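Meta cleavage compound hydrolase (Janthinobacterium, PDB 1J1I) catalyses the hydrolytic cleavage of a carbon-carbon bond in the aromatic ring-cleavage product of carbazole breakdown, yielding anthranilate. Local coordinates at residues Glu27-Glu32 and Ala70-Gly75; Gly138-Val143 and Gly209-Asp214; Pro60-His65 and Asp270-Thr275; Gln222-Val227 and Ile248-Gly253; Thr119-Ser124 and Glu216-Val221. All blocks are in the same frame, centred on the assembly; numbering follows the deposited sequence.

Contact 1: Glu27-Glu32 and Ala70-Gly75; sequences ETRYLE and AMDMLG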
# COMPACT_ATOMS: atom_id res chain seq x y z
N GLU A 27 -5.21 9.45 34.57
CA GLU A 27 -4.27 8.33 34.66
C GLU A 27 -4.51 7.52 33.40
O GLU A 27 -5.65 7.22 33.05
CB GLU A 27 -4.55 7.44 35.88
CG GLU A 27 -3.58 7.60 37.06
CD GLU A 27 -2.15 7.95 36.66
OE1 GLU A 27 -1.87 9.15 36.54
OE2 GLU A 27 -1.32 7.03 36.44
N THR A 28 -3.42 7.14 32.72
CA THR A 28 -3.53 6.42 31.46
C THR A 28 -2.68 5.16 31.44
O THR A 28 -1.54 5.16 31.89
CB THR A 28 -3.11 7.34 30.30
OG1 THR A 28 -3.84 8.57 30.39
CG2 THR A 28 -3.39 6.68 28.95
N ARG A 29 -3.26 4.09 30.91
CA ARG A 29 -2.57 2.81 30.81
C ARG A 29 -2.05 2.59 29.40
O ARG A 29 -2.76 2.84 28.42
CB ARG A 29 -3.52 1.67 31.17
CG ARG A 29 -2.93 0.27 30.99
CD ARG A 29 -3.67 -0.49 29.90
NE ARG A 29 -3.36 -1.92 29.93
CZ ARG A 29 -4.05 -2.84 29.28
NH1 ARG A 29 -5.09 -2.50 28.53
NH2 ARG A 29 -3.70 -4.12 29.38
N TYR A 30 -0.81 2.12 29.30
CA TYR A 30 -0.24 1.82 28.00
C TYR A 30 0.63 0.58 28.05
O TYR A 30 1.03 0.13 29.12
CB TYR A 30 0.58 3.01 27.46
CG TYR A 30 1.78 3.44 28.28
CD1 TYR A 30 1.63 4.23 29.42
CD2 TYR A 30 3.08 3.12 27.87
CE1 TYR A 30 2.74 4.70 30.13
CE2 TYR A 30 4.19 3.58 28.57
CZ TYR A 30 4.02 4.37 29.70
OH TYR A 30 5.12 4.85 30.38
N LEU A 31 0.90 0.03 26.87
CA LEU A 31 1.74 -1.14 26.72
C LEU A 31 3.00 -0.64 26.02
O LEU A 31 2.92 0.16 25.09
CB LEU A 31 1.05 -2.19 25.85
CG LEU A 31 0.08 -3.20 26.47
CD1 LEU A 31 -0.67 -2.62 27.64
CD2 LEU A 31 -0.87 -3.68 25.38
N GLU A 32 4.16 -1.10 26.46
CA GLU A 32 5.40 -0.66 25.84
C GLU A 32 6.36 -1.79 25.53
O GLU A 32 6.47 -2.77 26.28
CB GLU A 32 6.10 0.37 26.74
CG GLU A 32 7.51 0.72 26.29
CD GLU A 32 8.09 1.88 27.07
OE1 GLU A 32 7.68 2.08 28.23
OE2 GLU A 32 8.96 2.58 26.51
N ALA A 70 1.33 1.40 23.06
CA ALA A 70 -0.09 1.17 22.80
C ALA A 70 -0.88 1.78 23.96
O ALA A 70 -0.88 1.25 25.06
CB ALA A 70 -0.37 -0.33 22.69
N MET A 71 -1.56 2.89 23.68
CA MET A 71 -2.33 3.64 24.68
C MET A 71 -3.83 3.38 24.71
O MET A 71 -4.47 3.37 23.66
CB MET A 71 -2.10 5.14 24.46
CG MET A 71 -2.81 6.07 25.44
SD MET A 71 -3.09 7.74 24.75
CE MET A 71 -4.74 7.51 24.02
N ASP A 72 -4.39 3.20 25.90
CA ASP A 72 -5.83 3.03 26.04
C ASP A 72 -6.44 4.43 26.04
O ASP A 72 -6.01 5.30 26.81
CB ASP A 72 -6.19 2.34 27.37
CG ASP A 72 -6.05 0.83 27.30
OD1 ASP A 72 -5.66 0.30 26.23
OD2 ASP A 72 -6.34 0.18 28.32
N MET A 73 -7.43 4.65 25.19
CA MET A 73 -8.08 5.95 25.13
C MET A 73 -8.89 6.24 26.39
O MET A 73 -9.25 5.34 27.15
CB MET A 73 -9.02 6.04 23.93
CG MET A 73 -8.33 6.10 22.57
SD MET A 73 -9.52 6.41 21.25
CE MET A 73 -10.20 4.77 21.04
N LEU A 74 -9.17 7.52 26.59
CA LEU A 74 -9.97 8.00 27.70
C LEU A 74 -11.27 7.19 27.75
O LEU A 74 -11.98 7.09 26.75
CB LEU A 74 -10.31 9.48 27.47
CG LEU A 74 -11.27 10.20 28.41
CD1 LEU A 74 -10.66 10.34 29.80
CD2 LEU A 74 -11.59 11.57 27.82
N GLY A 75 -11.55 6.60 28.91
CA GLY A 75 -12.77 5.82 29.07
C GLY A 75 -12.71 4.36 28.65
O GLY A 75 -13.67 3.62 28.84
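Arg29 and Asp72 meet through a buried salt bridge, NH1 of Arg29 lying 3.0 Å from OD2 of Asp72. The oxygen sits at the edge of the guanidinium, almost in its plane, and is approached on its syn side, while guanidinium and carboxylate planes stand 71° apart. Arg29 sends CG anti to the backbone N (chi1 175°) and then bends at chi2, which swings the guanidinium beside Asp72. Each charge has further partners: Glu18 and Glu50 for Arg29, Ser51 and the backbone N of Lys78 for Asp72. The same two residues are also joined through the backbone, where Asp72 N gives a nearly straight bond (170°) to Arg29 O.

Farther along, the strands pair antiparallel. Leu31 and Ala70 form a hydrogen-bonded pair, with Leu31 N 2.8 Å from Ala70 O and Ala70 N 2.9 Å from Leu31 O; they sit side by side on one face of the sheet, CB to CB at 3.9 Å, the alanine's small methyl keeping them close. Tyr30 and Met71 form the non-hydrogen-bonded pair. Beyond it, CG2 of Thr28 touches CG of Met71 at 3.6 Å.

With an alanine in place of Arg29, Asp72, Glu18 and Glu50 would probably lose a shared positive partner inside the protein. One arginine shared by three acids, with hydrogen bonds from Ser51 and Lys78 N to Asp72, probably helps offset the cost of burying these charges.

Contact 2: Gly138-Val143 and Gly209-Asp214; sequences GSAGLV and GGLFYD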
# COMPACT_ATOMS: atom_id res chain seq x y z
N GLY A 138 -9.00 1.83 8.72
CA GLY A 138 -10.44 1.68 8.85
C GLY A 138 -10.92 2.78 9.77
O GLY A 138 -11.90 2.64 10.50
N SER A 139 -10.21 3.90 9.70
CA SER A 139 -10.48 5.06 10.54
C SER A 139 -11.82 5.75 10.38
O SER A 139 -12.33 5.93 9.27
CB SER A 139 -9.39 6.11 10.34
OG SER A 139 -9.67 7.27 11.11
N ALA A 140 -12.38 6.14 11.52
CA ALA A 140 -13.63 6.87 11.55
C ALA A 140 -13.25 8.31 11.18
O ALA A 140 -12.06 8.65 11.16
CB ALA A 140 -14.23 6.81 12.95
N GLY A 141 -14.24 9.14 10.89
CA GLY A 141 -13.95 10.52 10.55
C GLY A 141 -14.76 11.02 9.37
O GLY A 141 -15.11 12.20 9.29
N LEU A 142 -15.04 10.12 8.44
CA LEU A 142 -15.82 10.48 7.27
C LEU A 142 -17.18 9.80 7.32
O LEU A 142 -17.28 8.62 7.65
CB LEU A 142 -15.11 10.06 5.98
CG LEU A 142 -14.05 11.02 5.42
CD1 LEU A 142 -13.29 10.39 4.25
CD2 LEU A 142 -14.74 12.30 4.98
N VAL A 143 -18.20 10.57 6.99
CA VAL A 143 -19.55 10.08 6.96
C VAL A 143 -19.82 9.30 5.68
O VAL A 143 -20.83 8.60 5.59
CB VAL A 143 -20.60 11.23 6.99
CG1 VAL A 143 -22.03 10.65 6.94
CG2 VAL A 143 -20.43 12.11 8.19
N GLY A 209 -24.95 12.16 15.54
CA GLY A 209 -25.29 11.52 14.28
C GLY A 209 -24.10 10.72 13.76
O GLY A 209 -24.03 10.37 12.58
N GLY A 210 -23.17 10.42 14.66
CA GLY A 210 -22.00 9.65 14.28
C GLY A 210 -20.71 10.37 14.66
O GLY A 210 -20.74 11.52 15.10
N LEU A 211 -19.59 9.67 14.50
CA LEU A 211 -18.27 10.23 14.82
C LEU A 211 -17.65 10.65 13.50
O LEU A 211 -17.18 9.80 12.73
CB LEU A 211 -17.40 9.15 15.48
CG LEU A 211 -16.16 9.56 16.28
CD1 LEU A 211 -15.36 8.30 16.59
CD2 LEU A 211 -15.31 10.55 15.50
N PHE A 212 -17.62 11.94 13.22
CA PHE A 212 -17.07 12.40 11.95
C PHE A 212 -16.51 13.81 12.00
O PHE A 212 -16.71 14.55 12.97
CB PHE A 212 -18.17 12.34 10.89
CG PHE A 212 -19.30 13.30 11.15
CD1 PHE A 212 -19.18 14.65 10.82
CD2 PHE A 212 -20.47 12.87 11.77
CE1 PHE A 212 -20.20 15.55 11.12
CE2 PHE A 212 -21.49 13.76 12.07
CZ PHE A 212 -21.36 15.11 11.74
N TYR A 213 -15.82 14.18 10.93
CA TYR A 213 -15.25 15.50 10.77
C TYR A 213 -15.70 15.97 9.40
O TYR A 213 -16.03 15.15 8.53
CB TYR A 213 -13.72 15.45 10.77
CG TYR A 213 -13.09 14.93 12.04
CD1 TYR A 213 -12.23 13.84 12.00
CD2 TYR A 213 -13.33 15.55 13.27
CE1 TYR A 213 -11.60 13.37 13.16
CE2 TYR A 213 -12.71 15.09 14.43
CZ TYR A 213 -11.85 14.00 14.36
OH TYR A 213 -11.21 13.55 15.49
N ASP A 214 -15.73 17.28 9.19
CA ASP A 214 -16.11 17.79 7.89
C ASP A 214 -14.93 17.48 6.99
O ASP A 214 -13.78 17.45 7.44
CB ASP A 214 -16.32 19.30 7.93
CG ASP A 214 -16.90 19.83 6.64
OD1 ASP A 214 -18.14 19.87 6.54
OD2 ASP A 214 -16.12 20.18 5.73
O HOH W 1 -16.74 8.03 10.63
O HOH W 2 -17.72 13.53 7.12
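Gly141 O receives the backbone N-H of Tyr213 at 2.7 Å, a fairly straight bond (163°) whose donor is tilted from the carbonyl plane. It is the one direct hydrogen bond between 138-143 and 209-214, two loops bridged only where Gly141 faces Phe212. Water extends the join at both ends. One molecule accepts from Gly141 N at 2.7 Å and lies within hydrogen-bonding distance of Leu211 O; a second accepts from Val143 N and donates to Tyr213 O, 2.7 Å away.

Glycine suits position 141 because its positive phi (137°) would jam a side chain against the preceding carbonyl O, and a CB would also crowd CD1 of Tyr213. Next to this backbone crossing, CG2 of Val143 rests over one face of the Phe212 ring, 3.4 Å from CG. The two side chains lie alongside each other and point the same way; Phe212 places CG between its backbone N and carbonyl carbon (chi1 65°), which sets the base of the ring, CB and CG, against Val143 CG2 while the far end leads away. On the other flank, Ala140 CB meets Leu211 CD1 at 4.1 Å.

Ala140 lies about 5 Å, side chain to side chain, from Ser114, probably the nucleophile, and its backbone is hydrogen-bonded to that of Ser114, so this contact borders the active site. Tyr213 OH bonds to Ala118 O and Gln88, reaching helices 114-126 and 88-101. Leu211 packs on helix 114-126 as well, whereas Leu142 turns to helix 238-247 and to Ile218 of helix 215-218.

Contact 3: Pro60-His65 and Asp270-Thr275; sequences PILARH and DFANAT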
# COMPACT_ATOMS: atom_id res chain seq x y z
N PRO A 60 5.04 -6.94 18.84
CA PRO A 60 6.33 -7.62 18.70
C PRO A 60 7.05 -7.27 17.41
O PRO A 60 8.25 -7.02 17.39
CB PRO A 60 5.94 -9.10 18.75
CG PRO A 60 4.70 -9.09 19.61
CD PRO A 60 3.96 -7.93 18.96
N ILE A 61 6.29 -7.27 16.32
CA ILE A 61 6.85 -6.98 15.01
C ILE A 61 7.38 -5.55 14.94
O ILE A 61 8.52 -5.31 14.54
CB ILE A 61 5.80 -7.20 13.91
CG1 ILE A 61 5.26 -8.63 13.98
CG2 ILE A 61 6.41 -6.92 12.55
CD1 ILE A 61 4.07 -8.90 13.07
N LEU A 62 6.55 -4.59 15.33
CA LEU A 62 6.96 -3.20 15.28
C LEU A 62 8.10 -2.91 16.26
O LEU A 62 9.01 -2.14 15.95
CB LEU A 62 5.75 -2.29 15.58
CG LEU A 62 4.59 -2.41 14.59
CD1 LEU A 62 3.46 -1.49 15.01
CD2 LEU A 62 5.08 -2.05 13.19
N ALA A 63 8.05 -3.55 17.42
CA ALA A 63 9.06 -3.35 18.45
C ALA A 63 10.48 -3.76 18.03
O ALA A 63 11.45 -3.44 18.72
CB ALA A 63 8.65 -4.10 19.72
N ARG A 64 10.60 -4.46 16.91
CA ARG A 64 11.91 -4.86 16.44
C ARG A 64 12.64 -3.64 15.86
O ARG A 64 13.86 -3.66 15.72
CB ARG A 64 11.80 -5.93 15.35
CG ARG A 64 12.54 -7.22 15.68
CD ARG A 64 11.63 -8.24 16.34
NE ARG A 64 10.65 -8.78 15.40
CZ ARG A 64 9.80 -9.77 15.68
NH1 ARG A 64 9.81 -10.33 16.89
NH2 ARG A 64 8.95 -10.20 14.76
N HIS A 65 11.89 -2.59 15.56
CA HIS A 65 12.48 -1.39 14.96
C HIS A 65 12.12 -0.06 15.62
O HIS A 65 12.74 0.95 15.32
CB HIS A 65 12.09 -1.33 13.48
CG HIS A 65 12.41 -2.58 12.72
ND1 HIS A 65 13.70 -2.97 12.45
CD2 HIS A 65 11.61 -3.54 12.20
CE1 HIS A 65 13.68 -4.12 11.79
NE2 HIS A 65 12.42 -4.49 11.63
N ASP A 270 0.78 -8.74 7.85
CA ASP A 270 0.59 -7.88 6.68
C ASP A 270 0.54 -6.42 7.14
O ASP A 270 1.27 -5.58 6.62
CB ASP A 270 -0.71 -8.27 5.96
CG ASP A 270 -0.91 -7.50 4.66
OD1 ASP A 270 -1.88 -7.80 3.93
OD2 ASP A 270 -0.11 -6.59 4.38
N PHE A 271 -0.31 -6.13 8.11
CA PHE A 271 -0.43 -4.77 8.61
C PHE A 271 0.86 -4.21 9.20
O PHE A 271 1.23 -3.07 8.91
CB PHE A 271 -1.53 -4.67 9.67
CG PHE A 271 -1.62 -3.31 10.29
CD1 PHE A 271 -2.33 -2.29 9.66
CD2 PHE A 271 -0.92 -3.02 11.46
CE1 PHE A 271 -2.34 -1.00 10.18
CE2 PHE A 271 -0.91 -1.73 11.98
CZ PHE A 271 -1.63 -0.72 11.34
N ALA A 272 1.52 -5.00 10.04
CA ALA A 272 2.75 -4.58 10.69
C ALA A 272 3.84 -4.25 9.69
O ALA A 272 4.56 -3.26 9.84
CB ALA A 272 3.24 -5.66 11.65
N ASN A 273 3.98 -5.09 8.67
CA ASN A 273 4.99 -4.89 7.64
C ASN A 273 4.70 -3.66 6.80
O ASN A 273 5.62 -2.91 6.46
CB ASN A 273 5.09 -6.13 6.75
CG ASN A 273 6.09 -7.14 7.28
OD1 ASN A 273 6.10 -7.46 8.47
ND2 ASN A 273 6.93 -7.66 6.39
N ALA A 274 3.44 -3.45 6.47
CA ALA A 274 3.05 -2.29 5.67
C ALA A 274 3.36 -1.02 6.47
O ALA A 274 3.78 -0.00 5.91
CB ALA A 274 1.56 -2.35 5.34
N THR A 275 3.15 -1.10 7.78
CA THR A 275 3.42 0.03 8.66
C THR A 275 4.92 0.28 8.79
O THR A 275 5.37 1.42 8.75
CB THR A 275 2.82 -0.20 10.06
OG1 THR A 275 1.40 -0.34 9.96
CG2 THR A 275 3.15 0.98 10.98
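Two helices of the alpha/beta-hydrolase fold meet here: the short helix 59-62, just ahead of strand 67-71, and the C-terminal helix 268-281. Ile61 and Leu62 bring branched apolar side chains against Ala272, with no hydrogen bond between the segments. The contact is small, burying 202 Å² over both sides, and lies away from the catalytic residues.

Ile61 straddles the methyl of Ala272. Its CG2 comes within 3.5 Å of Ala272 CB, and its CD1 reaches the same carbon at 3.6 Å. CG2 stands anti to the backbone N while CG1 lies beside that N (chi1 -57°), and the extended outer part of the chain lets CD1 reach the alanine too. Alanine suits the site because its single methyl fits between these branches and allows the backbones close: the CA atoms of Leu62 and Ala272 are 6.4 Å apart. Leu62 works through CD2, which lies 3.6 Å from Ala272 O and also packs 4.2 Å from Thr275 CG2. Leu276 adds to this apolar patch, touching both Ile61 and Leu62, and Leu62 also packs on Val68 of strand 67-71.

The other flank of helix 268-281 faces the dimer partner: Asp270 accepts a hydrogen bond from Trp252 of the second subunit, and Asn273 packs on Ser280 of that subunit. Within the helix, a single rotamer of Thr275 places CG2 toward Leu62 and OG1 on Phe271 O. Thr275 OG1 donates to that oxygen at 2.9 Å, and Thr275 N bonds to it from the opposite face of its carbonyl plane.

Contact 4: Gln222-Val227 and Ile248-Gly253; sequences QVPTLV and IDDSWG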
# COMPACT_ATOMS: atom_id res chain seq x y z
N GLN A 222 -1.60 17.49 7.31
CA GLN A 222 -0.43 17.80 6.49
C GLN A 222 0.76 16.85 6.67
O GLN A 222 1.68 16.84 5.87
CB GLN A 222 0.02 19.25 6.76
CG GLN A 222 -1.06 20.29 6.47
CD GLN A 222 -0.64 21.72 6.79
OE1 GLN A 222 0.07 21.97 7.77
NE2 GLN A 222 -1.08 22.67 5.97
N VAL A 223 0.72 16.04 7.73
CA VAL A 223 1.80 15.09 8.00
C VAL A 223 1.69 13.89 7.04
O VAL A 223 0.61 13.63 6.51
CB VAL A 223 1.69 14.58 9.46
CG1 VAL A 223 2.47 13.30 9.64
CG2 VAL A 223 2.22 15.64 10.41
N PRO A 224 2.81 13.19 6.78
CA PRO A 224 2.70 12.04 5.88
C PRO A 224 1.72 11.06 6.52
O PRO A 224 1.79 10.77 7.72
CB PRO A 224 4.13 11.49 5.82
CG PRO A 224 4.78 12.03 7.08
CD PRO A 224 4.22 13.42 7.15
N THR A 225 0.80 10.56 5.71
CA THR A 225 -0.24 9.67 6.20
C THR A 225 -0.37 8.40 5.37
O THR A 225 -0.18 8.41 4.16
CB THR A 225 -1.59 10.40 6.19
OG1 THR A 225 -1.51 11.55 7.05
CG2 THR A 225 -2.72 9.49 6.67
N LEU A 226 -0.70 7.30 6.05
CA LEU A 226 -0.92 6.02 5.40
C LEU A 226 -2.37 5.64 5.70
O LEU A 226 -2.73 5.46 6.86
CB LEU A 226 0.02 4.96 5.97
CG LEU A 226 0.48 3.77 5.10
CD1 LEU A 226 0.50 2.51 5.95
CD2 LEU A 226 -0.42 3.60 3.90
N VAL A 227 -3.19 5.55 4.66
CA VAL A 227 -4.59 5.17 4.83
C VAL A 227 -4.67 3.67 4.54
O VAL A 227 -4.49 3.24 3.40
CB VAL A 227 -5.51 5.94 3.84
CG1 VAL A 227 -6.96 5.53 4.05
CG2 VAL A 227 -5.35 7.44 4.04
N ILE A 248 -6.39 14.18 1.92
CA ILE A 248 -5.09 14.34 2.56
C ILE A 248 -3.98 14.40 1.51
O ILE A 248 -3.67 13.41 0.84
CB ILE A 248 -4.86 13.19 3.57
CG1 ILE A 248 -6.03 13.16 4.56
CG2 ILE A 248 -3.54 13.40 4.32
CD1 ILE A 248 -5.99 12.00 5.55
N ASP A 249 -3.37 15.57 1.36
CA ASP A 249 -2.33 15.76 0.35
C ASP A 249 -1.12 14.84 0.42
O ASP A 249 -0.61 14.41 -0.62
CB ASP A 249 -1.84 17.20 0.33
CG ASP A 249 -1.07 17.53 -0.93
OD1 ASP A 249 -1.70 17.58 -2.01
OD2 ASP A 249 0.16 17.72 -0.85
N ASP A 250 -0.63 14.56 1.62
CA ASP A 250 0.54 13.70 1.72
C ASP A 250 0.16 12.30 2.19
O ASP A 250 0.82 11.72 3.06
CB ASP A 250 1.58 14.31 2.66
CG ASP A 250 2.99 13.85 2.34
OD1 ASP A 250 3.28 13.66 1.13
OD2 ASP A 250 3.81 13.69 3.27
N SER A 251 -0.89 11.75 1.60
CA SER A 251 -1.34 10.43 1.99
C SER A 251 -1.06 9.33 0.97
O SER A 251 -1.22 9.51 -0.23
CB SER A 251 -2.84 10.44 2.31
OG SER A 251 -3.63 10.77 1.18
N TRP A 252 -0.63 8.19 1.50
CA TRP A 252 -0.35 6.98 0.73
C TRP A 252 -1.55 6.09 1.04
O TRP A 252 -2.21 6.27 2.06
CB TRP A 252 0.91 6.29 1.25
CG TRP A 252 2.20 6.80 0.70
CD1 TRP A 252 2.98 6.20 -0.24
CD2 TRP A 252 2.90 7.99 1.10
NE1 TRP A 252 4.13 6.92 -0.45
CE2 TRP A 252 4.11 8.03 0.36
CE3 TRP A 252 2.63 9.02 2.01
CZ2 TRP A 252 5.04 9.07 0.49
CZ3 TRP A 252 3.56 10.05 2.15
CH2 TRP A 252 4.75 10.06 1.40
N GLY A 253 -1.83 5.13 0.16
CA GLY A 253 -2.95 4.25 0.40
C GLY A 253 -2.51 2.80 0.35
O GLY A 253 -1.65 2.44 -0.46
O HOH W 3 3.91 16.12 4.95
O HOH W 4 -0.91 15.21 4.40
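Strands 225-227 and 251-253 run parallel, their axes 4.5 Å apart and 29° from alignment, as the two strands of a beta-alpha-beta unit whose crossover is helix 238-247. Thr225 pairs with Ser251, Leu226 with Trp252 and Val227 with Gly253. Three backbone bonds zigzag between them: Thr225 N to Asp250 O, Trp252 N to Thr225 O at 2.7 Å, and Val227 N to Trp252 O, nearly straight at 175°.

On one face Leu226 CD2 packs 4.0 Å from Trp252 CB. Trp252 CG lies anti to the carbonyl carbon, beside the backbone N (chi1 -85°), which brings the ring edge to the neighbouring strand: CE3 is 3.6 Å from Thr225 O, in plane with the ring, while CZ3 reaches Pro224 CB. The ring's NE1 bonds to Asp270 of the second subunit, and Gly253 pairs antiparallel with a strand of that subunit, continuing the sheet across the dimer.

The Thr225 and Ser251 face is covered by Ile248 and helix 238-247. Ser251 suits the end of the turn from Ile248: its OG donates to Ile248 O at 2.7 Å. At the strand entrance Asp250 lies alongside Pro224, and a water donates to Val223 O and accepts from Asp250 N at 2.9 Å.

Contact 5: Thr119-Ser124 and Glu216-Val221; sequences TGLGVS and EFIRKV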
# COMPACT_ATOMS: atom_id res chain seq x y z
N THR A 119 -9.16 9.89 16.39
CA THR A 119 -8.50 10.63 17.45
C THR A 119 -7.07 11.02 17.05
O THR A 119 -6.62 12.12 17.35
CB THR A 119 -8.52 9.83 18.78
OG1 THR A 119 -9.88 9.54 19.14
CG2 THR A 119 -7.88 10.64 19.91
N GLY A 120 -6.37 10.11 16.38
CA GLY A 120 -5.03 10.41 15.92
C GLY A 120 -5.09 11.51 14.87
O GLY A 120 -4.23 12.40 14.82
N LEU A 121 -6.11 11.44 14.03
CA LEU A 121 -6.31 12.43 12.98
C LEU A 121 -6.55 13.80 13.61
O LEU A 121 -5.99 14.80 13.17
CB LEU A 121 -7.51 12.03 12.10
CG LEU A 121 -7.71 12.77 10.77
CD1 LEU A 121 -8.68 11.99 9.88
CD2 LEU A 121 -8.23 14.18 11.01
N GLY A 122 -7.37 13.83 14.66
CA GLY A 122 -7.65 15.08 15.34
C GLY A 122 -6.38 15.72 15.89
O GLY A 122 -6.17 16.93 15.74
N VAL A 123 -5.54 14.92 16.53
CA VAL A 123 -4.29 15.42 17.09
C VAL A 123 -3.36 15.89 15.96
O VAL A 123 -2.62 16.86 16.11
CB VAL A 123 -3.57 14.32 17.93
CG1 VAL A 123 -2.14 14.75 18.24
CG2 VAL A 123 -4.33 14.08 19.23
N SER A 124 -3.43 15.20 14.83
CA SER A 124 -2.59 15.55 13.68
C SER A 124 -2.97 16.89 13.07
O SER A 124 -2.18 17.48 12.32
CB SER A 124 -2.65 14.45 12.63
OG SER A 124 -2.05 13.27 13.14
N GLU A 216 -13.44 19.28 5.17
CA GLU A 216 -12.53 20.42 5.25
C GLU A 216 -11.51 20.26 6.37
O GLU A 216 -10.37 20.71 6.25
CB GLU A 216 -13.31 21.72 5.44
CG GLU A 216 -14.03 22.18 4.18
CD GLU A 216 -13.08 22.31 3.01
OE1 GLU A 216 -12.18 23.17 3.06
OE2 GLU A 216 -13.24 21.55 2.03
N PHE A 217 -11.92 19.63 7.46
CA PHE A 217 -11.04 19.39 8.60
C PHE A 217 -9.99 18.36 8.19
O PHE A 217 -8.80 18.51 8.47
CB PHE A 217 -11.85 18.86 9.79
CG PHE A 217 -11.03 18.64 11.04
CD1 PHE A 217 -10.68 19.71 11.85
CD2 PHE A 217 -10.64 17.35 11.41
CE1 PHE A 217 -9.95 19.52 13.03
CE2 PHE A 217 -9.91 17.14 12.59
CZ PHE A 217 -9.57 18.23 13.40
N ILE A 218 -10.45 17.30 7.53
CA ILE A 218 -9.57 16.23 7.08
C ILE A 218 -8.51 16.73 6.09
O ILE A 218 -7.38 16.24 6.07
CB ILE A 218 -10.43 15.09 6.45
CG1 ILE A 218 -11.36 14.52 7.52
CG2 ILE A 218 -9.53 13.99 5.86
CD1 ILE A 218 -12.34 13.49 7.03
N ARG A 219 -8.87 17.73 5.30
CA ARG A 219 -7.96 18.31 4.32
C ARG A 219 -6.80 19.05 5.00
O ARG A 219 -5.82 19.41 4.36
CB ARG A 219 -8.73 19.27 3.41
CG ARG A 219 -8.13 19.45 2.02
CD ARG A 219 -8.89 20.51 1.24
NE ARG A 219 -10.25 20.11 0.90
CZ ARG A 219 -10.57 19.24 -0.05
NH1 ARG A 219 -9.62 18.65 -0.77
NH2 ARG A 219 -11.84 18.96 -0.29
N LYS A 220 -6.93 19.26 6.31
CA LYS A 220 -5.91 19.95 7.11
C LYS A 220 -4.79 19.02 7.57
O LYS A 220 -3.81 19.47 8.16
CB LYS A 220 -6.54 20.60 8.35
CG LYS A 220 -6.93 22.06 8.19
CD LYS A 220 -7.99 22.23 7.16
CE LYS A 220 -8.61 23.61 7.21
NZ LYS A 220 -9.64 23.66 6.14
N VAL A 221 -4.94 17.72 7.34
CA VAL A 221 -3.89 16.78 7.73
C VAL A 221 -2.72 17.01 6.78
O VAL A 221 -2.84 16.75 5.58
CB VAL A 221 -4.37 15.32 7.63
CG1 VAL A 221 -3.22 14.38 7.99
CG2 VAL A 221 -5.55 15.09 8.57
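Helix 114-126, through residues 119-124, meets the end of the short helix 215-218 and the type I turn from Ile218 to Val221, with no hydrogen bond between the backbones. Leu121 carries the contact. Its CG is anti to the backbone N (chi1 -167°), extending the isobutyl group toward Phe217, Ile218 and Val221. CD2 packs 3.8 Å from Phe217 CE2 and 3.7 Å from Val221 CG2, while CD1 comes more loosely to Ile218. Leucine suits the place because its two methyls can serve different neighbours at once. It slides past Phe217 in the opposite direction and crosses Val221 at about a right angle.

Gly122 CA lies near the ring plane at the edge of Phe217, 4.1 Å from CE2, so the aromatic edge meets the helix backbone itself. An alanine in place of Phe217 would probably leave a gap beside Leu121 CD2 and Gly122.

The phenylalanine also meets the Tyr213 ring and packs on Val125 and Leu126, farther along helix 114-126. Leu121 and Ile218 both touch Phe244 of helix 238-247, while Ile218 and Val221 reach Ile248, just ahead of strand 251-256.

From the N terminus, contact 1 joins strand 26-33 to the end of strand 67-71, closing the first loop. Contact 3 starts within that loop, at helix 59-62, and ends on C-terminal helix 268-281, so the two cross. The span of contact 3 encloses the other three. Contact 5 links helix 114-126 to helix 215-218 and holds contact 2 inside its span; these two touch where Leu142 meets Ile218. Contact 4 follows in series, pairing the last two strands, and touches contact 5 through Ile248. Contacts 1 and 4 thus lie far apart on one sheet, while contacts 3 and 4 both reach the second subunit.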